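Local coordinates for protein titin (Homo sapiens, PDB 6H4L) that forms, from chains of immunoglobulin-like domains such as this one, part of the sarcomeric M-band in muscle, and probably also carries protein kinase activity, at residues 16-19 / 25-28; 54-59 / 65-70; 78-83 / 89-94. One frame throughout, in Å; residues are numbered along the deposited sequence.

Contact 1: 16-19 / 25-28; sequences RSHR and NTRF
Thr26 OG1 meets the imidazole of His18 at its edge, at NE2: the two side chains come from opposite directions and share a hydrogen bond of 2.7 Å, with OG1 near the ring plane. With OG1 swung opposite the backbone N (chi1 -160°), the hydroxyl faces His18. The other end of the imidazole is tied down too, since His18 ND1 donates an almost straight bond of 2.9 Å to Arg16 O, close to the ring plane. Held at both nitrogens, the ring has little freedom to turn about chi2.

Arg27 takes part mainly through its backbone, with its carbonyl O 3.4 Å from His18 CE1; its side chain leaves the contact for a salt bridge with Glu67. The two segments belong to different sheets of the immunoglobulin I-set sandwich. Strand 18-20 is the short A' strand, hydrogen-bonded to strand 88-98, whereas strand 26-35 is strand B of the facing sheet, so His18 links the two layers at one end of the sandwich.

Phe28 finishes the contact from within the core. His18 CE1 stands 3.4 Å from Phe28 CE1, over one face of the phenyl and displaced toward its rim, and the two ring planes are inclined at 59°. Phe28 CE1 also lies 3.4 Å from Arg16 O, the same carbonyl that accepts from the imidazole, while strand 88-98 packs against the phenyl through Ala94 and Leu96.

Contact 2: 54-59 / 65-70; sequences KIHYTN and TLEILD
His56 and Glu67 face each other as a hydrogen-bonded pair in the antiparallel D-E hairpin of the immunoglobulin fold. Their backbones exchange two bonds, His56 N to Glu67 O at 3.0 Å and Glu67 N to His56 O at 2.7 Å. On one face of the hairpin their side chains run alongside each other, and His56 ND1 donates to Glu67 OE1 over 3.2 Å. The oxygen lies at the imidazole edge, in its plane, although ring and carboxylate planes are 61° apart. Glu67 reaches this place fully extended, with CG opposite the backbone N (chi1 176°). Its other oxygen, OE2, is salt-bridged to Arg27 on strand 26-35, so the carboxylate stands between two basic groups and is probably kept ionised.

On the same face, two residues along at the next hydrogen-bonded pair, Thr58 and Thr65 lie side by side, their hydroxyls joined through a bridging water whose bond to Thr65 OG1 is long, 3.3 Å. The reverse face, made by Ile55, Tyr57, Leu66 and Ile68, is largely apolar and turns toward the sandwich interior. There Ile55 CD1 rests 3.7 Å from Ile68 CG1, while Leu66 CD1 reaches both Ile55 CG2 and the edge of the Tyr57 ring. Tyr57 itself is placed by Trp42 and by a bond from its OH to Leu49 O.

Where strand 63-68 ends and strand 55-60 begins, Leu69 N bonds to Lys54 O, and the lysine side chain reaches across to the partner segment: a bend at the last torsion (chi4 68°) brings NZ to Leu69 O at 2.8 Å. Asp75 gives NZ a salt-bridge partner. One residue past Leu69, Asp70 binds a zinc ion through OD1 together with His72; Asp70 OD2 accepts a hydrogen bond from a water 3.1 Å away.

Contact 3: 78-83 / 89-94; sequences TYRAVC and EASDYA
The Arg80 guanidinium has Tyr93 over one face and Ser91 at its edge. Tyr93 CD2 comes over that face, 3.6 Å from Arg80 NH2, while NH2 meets the phenol ring obliquely, near its CD2 rim; the planes are 36° apart. In the guanidinium plane, Arg80 NH1 donates to Ser91 OG at 3.0 Å. The arginine sets off with CG opposite its backbone N and then folds at chi3 (-65°), which turns NH1 back toward the serine.

Ser91 OG in turn donates a hydrogen bond to Ala81 O, 2.8 Å away and approached from above the carbonyl plane. The same oxygen takes Asp92 N at 3.1 Å, so two donors grip it. Val82 CG2 closes in beside Ser91 OG at 3.5 Å.

The opposite face carries Tyr79, Ala81, Cys83, Ala90, Asp92 and Ala94, against the facing sheet. Ala81 touches Leu30 there and Cys83 touches Val32. Asp92, on this inner face, is satisfied by Arg14 and by Met15 N. Backbone bonds run in pairs at Tyr79-Ala94, Ala81-Asp92 and Cys83-Ala90; Cys83 N to Ala90 O measures 2.8 Å.

Tyr79 starts on the inner face, and its ring runs off from strand 88-98 to stack on His44, with its OH bonded to Asp75 O. That bond is the tyrosine corner leading into strand F, a hallmark of immunoglobulin domains, here followed by the F-G hairpin of the I-set.

In the fold
Contacts 2 and 3 are hairpins in opposite sheets of the sandwich, whereas contact 1 crosses between the sheets. All three are partly buried: Phe28, Ile55, Leu66, Ile68, Tyr79 and Ala81 are buried, while Arg16, Thr58, Glu89 and Tyr93 are exposed. Both hairpins rest on ladders of backbone bonds and have an apolar-rich inner face and a mostly polar outer face; contact 1 has no ladder and depends on a doubly held imidazole. Strand 26-35 of contact 1 pairs with strand 63-68 of contact 2, and strand 18-20 with strand 88-98 of contact 3. In the core all three converge on Tyr79, which touches Phe28, Leu66 and Ile68. The zinc site belongs to contact 2 alone, through Asp70.

Contact 1: 16-19 / 25-28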
loop_
_atom_site.group_PDB
_atom_site.type_symbol
_atom_site.label_atom_id
_atom_site.label_comp_id
_atom_site.label_asym_id
_atom_site.label_seq_id
_atom_site.Cartn_x
_atom_site.Cartn_y
_atom_site.Cartn_z
ATOM N N ARG A 16 3.518 -7.432 -3.925
ATOM C CA ARG A 16 3.462 -8.857 -4.222
ATOM C C ARG A 16 2.218 -9.478 -3.620
ATOM O O ARG A 16 1.998 -9.388 -2.417
ATOM C CB ARG A 16 4.668 -9.576 -3.610
ATOM C CG ARG A 16 5.998 -9.287 -4.286
ATOM C CD ARG A 16 6.547 -10.546 -4.946
ATOM N NE ARG A 16 7.891 -10.350 -5.480
ATOM C CZ ARG A 16 9.002 -10.444 -4.756
ATOM N NH1 ARG A 16 8.925 -10.728 -3.463
ATOM N NH2 ARG A 16 10.190 -10.256 -5.320
ATOM N N SER A 17 1.418 -10.136 -4.448
ATOM C CA SER A 17 0.302 -10.909 -3.926
ATOM C C SER A 17 0.869 -12.059 -3.107
ATOM O O SER A 17 1.806 -12.732 -3.533
ATOM C CB SER A 17 -0.580 -11.427 -5.066
ATOM O OG SER A 17 -1.163 -10.346 -5.790
ATOM N N HIS A 18 0.317 -12.290 -1.924
ATOM C CA HIS A 18 0.854 -13.348 -1.087
ATOM C C HIS A 18 -0.134 -13.927 -0.085
ATOM O O HIS A 18 -1.256 -13.443 0.078
ATOM C CB HIS A 18 2.140 -12.894 -0.376
ATOM C CG HIS A 18 1.934 -11.784 0.607
ATOM N ND1 HIS A 18 1.762 -10.471 0.222
ATOM C CD2 HIS A 18 1.884 -11.786 1.961
ATOM C CE1 HIS A 18 1.608 -9.714 1.294
ATOM N NE2 HIS A 18 1.680 -10.487 2.361
ATOM N N ARG A 19 0.315 -14.987 0.572
ATOM C CA ARG A 19 -0.471 -15.684 1.577
ATOM C C ARG A 19 0.107 -15.372 2.943
ATOM O O ARG A 19 1.286 -15.032 3.068
ATOM C CB ARG A 19 -0.418 -17.194 1.345
ATOM C CG ARG A 19 -1.014 -17.656 0.031
ATOM N N ASN A 25 1.128 -11.370 11.298
ATOM C CA ASN A 25 1.136 -10.026 10.731
ATOM C C ASN A 25 1.707 -10.095 9.339
ATOM O O ASN A 25 2.466 -10.998 9.012
ATOM C CB ASN A 25 2.012 -9.096 11.567
ATOM C CG ASN A 25 1.718 -9.194 13.049
ATOM O OD1 ASN A 25 0.560 -9.238 13.460
ATOM N ND2 ASN A 25 2.771 -9.234 13.860
ATOM N N THR A 26 1.356 -9.133 8.505
ATOM C CA THR A 26 1.946 -9.117 7.181
ATOM C C THR A 26 2.165 -7.699 6.680
ATOM O O THR A 26 1.615 -6.744 7.220
ATOM C CB THR A 26 1.092 -9.925 6.189
ATOM O OG1 THR A 26 1.890 -10.286 5.054
ATOM C CG2 THR A 26 -0.133 -9.138 5.759
ATOM N N ARG A 27 2.982 -7.571 5.647
ATOM C CA ARG A 27 3.231 -6.266 5.048
ATOM C C ARG A 27 3.122 -6.342 3.544
ATOM O O ARG A 27 3.463 -7.367 2.947
ATOM C CB ARG A 27 4.642 -5.793 5.391
ATOM C CG ARG A 27 4.807 -5.327 6.804
ATOM C CD ARG A 27 6.249 -4.961 7.128
ATOM N NE ARG A 27 6.337 -4.497 8.510
ATOM C CZ ARG A 27 7.460 -4.445 9.218
ATOM N NH1 ARG A 27 8.604 -4.846 8.676
ATOM N NH2 ARG A 27 7.432 -4.007 10.473
ATOM N N PHE A 28 2.661 -5.242 2.952
ATOM C CA PHE A 28 2.822 -4.970 1.526
ATOM C C PHE A 28 3.807 -3.820 1.408
ATOM O O PHE A 28 3.762 -2.875 2.185
ATOM C CB PHE A 28 1.496 -4.562 0.889
ATOM C CG PHE A 28 0.519 -5.709 0.704
ATOM C CD1 PHE A 28 0.634 -6.558 -0.385
ATOM C CD2 PHE A 28 -0.519 -5.908 1.595
ATOM C CE1 PHE A 28 -0.261 -7.600 -0.574
ATOM C CE2 PHE A 28 -1.420 -6.960 1.418
ATOM C CZ PHE A 28 -1.287 -7.802 0.331
#

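Contact 2: 54-59 / 65-70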
loop_
_atom_site.group_PDB
_atom_site.type_symbol
_atom_site.label_atom_id
_atom_site.label_comp_id
_atom_site.label_asym_id
_atom_site.label_seq_id
_atom_site.Cartn_x
_atom_site.Cartn_y
_atom_site.Cartn_z
ATOM N N LYS A 54 -4.920 -2.200 14.083
ATOM C CA LYS A 54 -4.741 -3.269 13.105
ATOM C C LYS A 54 -3.929 -2.846 11.883
ATOM O O LYS A 54 -3.159 -3.644 11.339
ATOM C CB LYS A 54 -6.100 -3.800 12.660
ATOM C CG LYS A 54 -6.024 -5.093 11.878
ATOM C CD LYS A 54 -7.404 -5.696 11.719
ATOM C CE LYS A 54 -7.330 -7.061 11.068
ATOM N NZ LYS A 54 -6.685 -8.069 11.941
ATOM N N ILE A 55 -4.094 -1.592 11.473
ATOM C CA ILE A 55 -3.531 -1.101 10.216
ATOM C C ILE A 55 -2.544 0.050 10.435
ATOM O O ILE A 55 -2.890 1.046 11.064
ATOM C CB ILE A 55 -4.660 -0.576 9.309
ATOM C CG1 ILE A 55 -5.641 -1.696 8.955
ATOM C CG2 ILE A 55 -4.093 0.084 8.067
ATOM C CD1 ILE A 55 -5.049 -2.795 8.108
ATOM N N HIS A 56 -1.327 -0.089 9.912
ATOM C CA HIS A 56 -0.345 1.000 9.934
ATOM C C HIS A 56 0.257 1.160 8.547
ATOM O O HIS A 56 0.539 0.172 7.878
ATOM C CB HIS A 56 0.809 0.690 10.892
ATOM C CG HIS A 56 0.383 0.435 12.300
ATOM N ND1 HIS A 56 0.954 -0.549 13.079
ATOM C CD2 HIS A 56 -0.543 1.041 13.077
ATOM C CE1 HIS A 56 0.386 -0.547 14.273
ATOM N NE2 HIS A 56 -0.526 0.409 14.298
ATOM N N TYR A 57 0.489 2.397 8.129
ATOM C CA TYR A 57 1.217 2.607 6.881
ATOM C C TYR A 57 2.194 3.765 6.969
ATOM O O TYR A 57 1.984 4.723 7.712
ATOM C CB TYR A 57 0.280 2.764 5.672
ATOM C CG TYR A 57 -0.952 3.621 5.896
ATOM C CD1 TYR A 57 -0.889 5.010 5.835
ATOM C CD2 TYR A 57 -2.185 3.036 6.134
ATOM C CE1 TYR A 57 -2.023 5.786 6.026
ATOM C CE2 TYR A 57 -3.320 3.801 6.332
ATOM C CZ TYR A 57 -3.234 5.172 6.274
ATOM O OH TYR A 57 -4.373 5.920 6.468
ATOM N N THR A 58 3.270 3.671 6.193
ATOM C CA THR A 58 4.323 4.668 6.246
ATOM C C THR A 58 4.855 4.972 4.855
ATOM O O THR A 58 4.666 4.182 3.930
ATOM C CB THR A 58 5.513 4.187 7.091
ATOM O OG1 THR A 58 6.020 2.961 6.548
ATOM C CG2 THR A 58 5.102 3.970 8.545
ATOM N N ASN A 59 5.507 6.128 4.721
ATOM C CA ASN A 59 6.210 6.518 3.500
ATOM C C ASN A 59 7.577 7.014 3.924
ATOM O O ASN A 59 7.691 8.041 4.586
ATOM C CB ASN A 59 5.461 7.629 2.744
ATOM C CG ASN A 59 6.166 8.042 1.456
ATOM O OD1 ASN A 59 7.306 7.660 1.209
ATOM N ND2 ASN A 59 5.471 8.811 0.618
ATOM N N THR A 65 4.950 1.270 2.946
ATOM C CA THR A 65 4.684 -0.018 3.599
ATOM C C THR A 65 3.306 0.038 4.230
ATOM O O THR A 65 2.966 1.026 4.892
ATOM C CB THR A 65 5.733 -0.339 4.694
ATOM O OG1 THR A 65 7.057 -0.270 4.128
ATOM C CG2 THR A 65 5.511 -1.734 5.297
ATOM N N LEU A 66 2.515 -1.010 3.995
ATOM C CA LEU A 66 1.250 -1.210 4.701
ATOM C C LEU A 66 1.447 -2.416 5.586
ATOM O O LEU A 66 1.892 -3.457 5.122
ATOM C CB LEU A 66 0.104 -1.487 3.726
ATOM C CG LEU A 66 -1.225 -1.912 4.390
ATOM C CD1 LEU A 66 -1.776 -0.759 5.207
ATOM C CD2 LEU A 66 -2.254 -2.360 3.340
ATOM N N GLU A 67 1.102 -2.279 6.852
ATOM C CA GLU A 67 1.240 -3.393 7.762
ATOM C C GLU A 67 -0.143 -3.734 8.306
ATOM O O GLU A 67 -0.868 -2.847 8.745
ATOM C CB GLU A 67 2.193 -3.013 8.881
ATOM C CG GLU A 67 2.342 -4.071 9.953
ATOM C CD GLU A 67 3.325 -3.628 11.011
ATOM O OE1 GLU A 67 2.987 -2.708 11.786
ATOM O OE2 GLU A 67 4.447 -4.169 11.036
ATOM N N ILE A 68 -0.509 -5.006 8.213
ATOM C CA ILE A 68 -1.786 -5.486 8.749
ATOM C C ILE A 68 -1.460 -6.495 9.834
ATOM O O ILE A 68 -0.746 -7.469 9.582
ATOM C CB ILE A 68 -2.633 -6.165 7.654
ATOM C CG1 ILE A 68 -2.819 -5.228 6.455
ATOM C CG2 ILE A 68 -3.991 -6.619 8.222
ATOM C CD1 ILE A 68 -2.593 -5.903 5.120
ATOM N N LEU A 69 -1.961 -6.257 11.045
ATOM C CA LEU A 69 -1.629 -7.093 12.184
ATOM C C LEU A 69 -2.725 -8.120 12.425
ATOM O O LEU A 69 -3.889 -7.858 12.133
ATOM C CB LEU A 69 -1.483 -6.237 13.440
ATOM C CG LEU A 69 -0.415 -5.147 13.442
ATOM C CD1 LEU A 69 -0.306 -4.570 14.846
ATOM C CD2 LEU A 69 0.912 -5.719 12.993
ATOM N N ASP A 70 -2.341 -9.279 12.957
ATOM C CA ASP A 70 -3.280 -10.299 13.408
ATOM C C ASP A 70 -4.320 -10.680 12.352
ATOM O O ASP A 70 -5.521 -10.612 12.595
ATOM C CB ASP A 70 -3.972 -9.826 14.671
ATOM C CG ASP A 70 -4.891 -10.879 15.249
ATOM O OD1 ASP A 70 -4.552 -12.059 15.070
ATOM O OD2 ASP A 70 -5.930 -10.485 15.798
HETATM O O HOH W 1 -7.657 -8.455 14.170
HETATM O O HOH W 2 7.897 2.863 4.621
#

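Contact 3: 78-83 / 89-94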
loop_
_atom_site.group_PDB
_atom_site.type_symbol
_atom_site.label_atom_id
_atom_site.label_comp_id
_atom_site.label_asym_id
_atom_site.label_seq_id
_atom_site.Cartn_x
_atom_site.Cartn_y
_atom_site.Cartn_z
ATOM N N THR A 78 -8.225 -7.466 -1.937
ATOM C CA THR A 78 -7.367 -6.584 -2.715
ATOM C C THR A 78 -6.948 -5.368 -1.909
ATOM O O THR A 78 -7.793 -4.660 -1.359
ATOM C CB THR A 78 -8.096 -6.111 -3.991
ATOM O OG1 THR A 78 -8.502 -7.255 -4.758
ATOM C CG2 THR A 78 -7.197 -5.213 -4.830
ATOM N N TYR A 79 -5.637 -5.125 -1.848
ATOM C CA TYR A 79 -5.111 -3.925 -1.214
ATOM C C TYR A 79 -4.519 -3.063 -2.295
ATOM O O TYR A 79 -3.786 -3.563 -3.147
ATOM C CB TYR A 79 -4.062 -4.269 -0.153
ATOM C CG TYR A 79 -4.709 -4.863 1.079
ATOM C CD1 TYR A 79 -5.102 -4.053 2.140
ATOM C CD2 TYR A 79 -4.955 -6.221 1.158
ATOM C CE1 TYR A 79 -5.725 -4.591 3.262
ATOM C CE2 TYR A 79 -5.579 -6.771 2.281
ATOM C CZ TYR A 79 -5.949 -5.945 3.322
ATOM O OH TYR A 79 -6.563 -6.470 4.439
ATOM N N ARG A 80 -4.857 -1.777 -2.261
ATOM C CA ARG A 80 -4.399 -0.849 -3.288
ATOM C C ARG A 80 -3.771 0.394 -2.668
ATOM O O ARG A 80 -4.306 0.953 -1.706
ATOM C CB ARG A 80 -5.586 -0.445 -4.177
ATOM C CG ARG A 80 -5.257 0.654 -5.189
ATOM C CD ARG A 80 -6.489 1.097 -5.967
ATOM N NE ARG A 80 -7.048 0.046 -6.811
ATOM C CZ ARG A 80 -6.729 -0.130 -8.090
ATOM N NH1 ARG A 80 -5.825 0.657 -8.665
ATOM N NH2 ARG A 80 -7.304 -1.100 -8.793
ATOM N N ALA A 81 -2.641 0.832 -3.231
ATOM C CA ALA A 81 -2.046 2.114 -2.881
ATOM C C ALA A 81 -2.288 3.062 -4.038
ATOM O O ALA A 81 -2.160 2.662 -5.194
ATOM C CB ALA A 81 -0.547 1.973 -2.634
ATOM N N VAL A 82 -2.636 4.304 -3.728
ATOM C CA VAL A 82 -2.750 5.343 -4.751
ATOM C C VAL A 82 -1.831 6.494 -4.371
ATOM O O VAL A 82 -1.930 7.020 -3.261
ATOM C CB VAL A 82 -4.184 5.850 -4.851
ATOM C CG1 VAL A 82 -4.297 6.948 -5.914
ATOM C CG2 VAL A 82 -5.120 4.684 -5.161
ATOM N N CYS A 83 -0.964 6.909 -5.300
ATOM C CA CYS A 83 0.052 7.927 -5.037
ATOM C C CYS A 83 -0.208 9.114 -5.934
ATOM O O CYS A 83 -0.255 8.956 -7.156
ATOM C CB CYS A 83 1.434 7.396 -5.399
ATOM S SG CYS A 83 1.833 5.869 -4.526
ATOM N N GLU A 89 -0.772 10.726 -11.087
ATOM C CA GLU A 89 -1.044 9.693 -10.101
ATOM C C GLU A 89 -0.561 8.340 -10.589
ATOM O O GLU A 89 -0.460 8.096 -11.789
ATOM C CB GLU A 89 -2.542 9.646 -9.791
ATOM C CG GLU A 89 -3.408 9.094 -10.898
ATOM C CD GLU A 89 -4.829 8.798 -10.431
ATOM O OE1 GLU A 89 -5.156 9.103 -9.262
ATOM O OE2 GLU A 89 -5.614 8.249 -11.232
ATOM N N ALA A 90 -0.256 7.459 -9.639
ATOM C CA ALA A 90 0.087 6.086 -9.968
ATOM C C ALA A 90 -0.602 5.224 -8.942
ATOM O O ALA A 90 -0.818 5.660 -7.815
ATOM C CB ALA A 90 1.581 5.880 -9.869
ATOM N N SER A 91 -0.923 3.995 -9.320
ATOM C CA SER A 91 -1.588 3.101 -8.373
ATOM C C SER A 91 -1.090 1.688 -8.566
ATOM O O SER A 91 -0.634 1.311 -9.652
ATOM C CB SER A 91 -3.106 3.156 -8.555
ATOM O OG SER A 91 -3.756 2.425 -7.517
ATOM N N ASP A 92 -1.159 0.899 -7.496
ATOM C CA ASP A 92 -0.724 -0.492 -7.544
ATOM C C ASP A 92 -1.672 -1.265 -6.649
ATOM O O ASP A 92 -2.229 -0.704 -5.710
ATOM C CB ASP A 92 0.706 -0.612 -7.013
ATOM C CG ASP A 92 1.284 -2.009 -7.160
ATOM O OD1 ASP A 92 0.950 -2.728 -8.124
ATOM O OD2 ASP A 92 2.094 -2.383 -6.294
ATOM N N TYR A 93 -1.881 -2.540 -6.953
ATOM C CA TYR A 93 -2.733 -3.360 -6.102
ATOM C C TYR A 93 -2.227 -4.789 -6.076
ATOM O O TYR A 93 -1.521 -5.223 -6.982
ATOM C CB TYR A 93 -4.184 -3.312 -6.574
ATOM C CG TYR A 93 -4.415 -3.924 -7.937
ATOM C CD1 TYR A 93 -4.687 -5.277 -8.078
ATOM C CD2 TYR A 93 -4.358 -3.144 -9.082
ATOM C CE1 TYR A 93 -4.899 -5.840 -9.325
ATOM C CE2 TYR A 93 -4.572 -3.699 -10.337
ATOM C CZ TYR A 93 -4.837 -5.046 -10.451
ATOM O OH TYR A 93 -5.047 -5.604 -11.692
ATOM N N ALA A 94 -2.599 -5.514 -5.027
ATOM C CA ALA A 94 -2.207 -6.902 -4.866
ATOM C C ALA A 94 -3.221 -7.577 -3.960
ATOM O O ALA A 94 -4.018 -6.914 -3.297
ATOM C CB ALA A 94 -0.797 -7.000 -4.264
#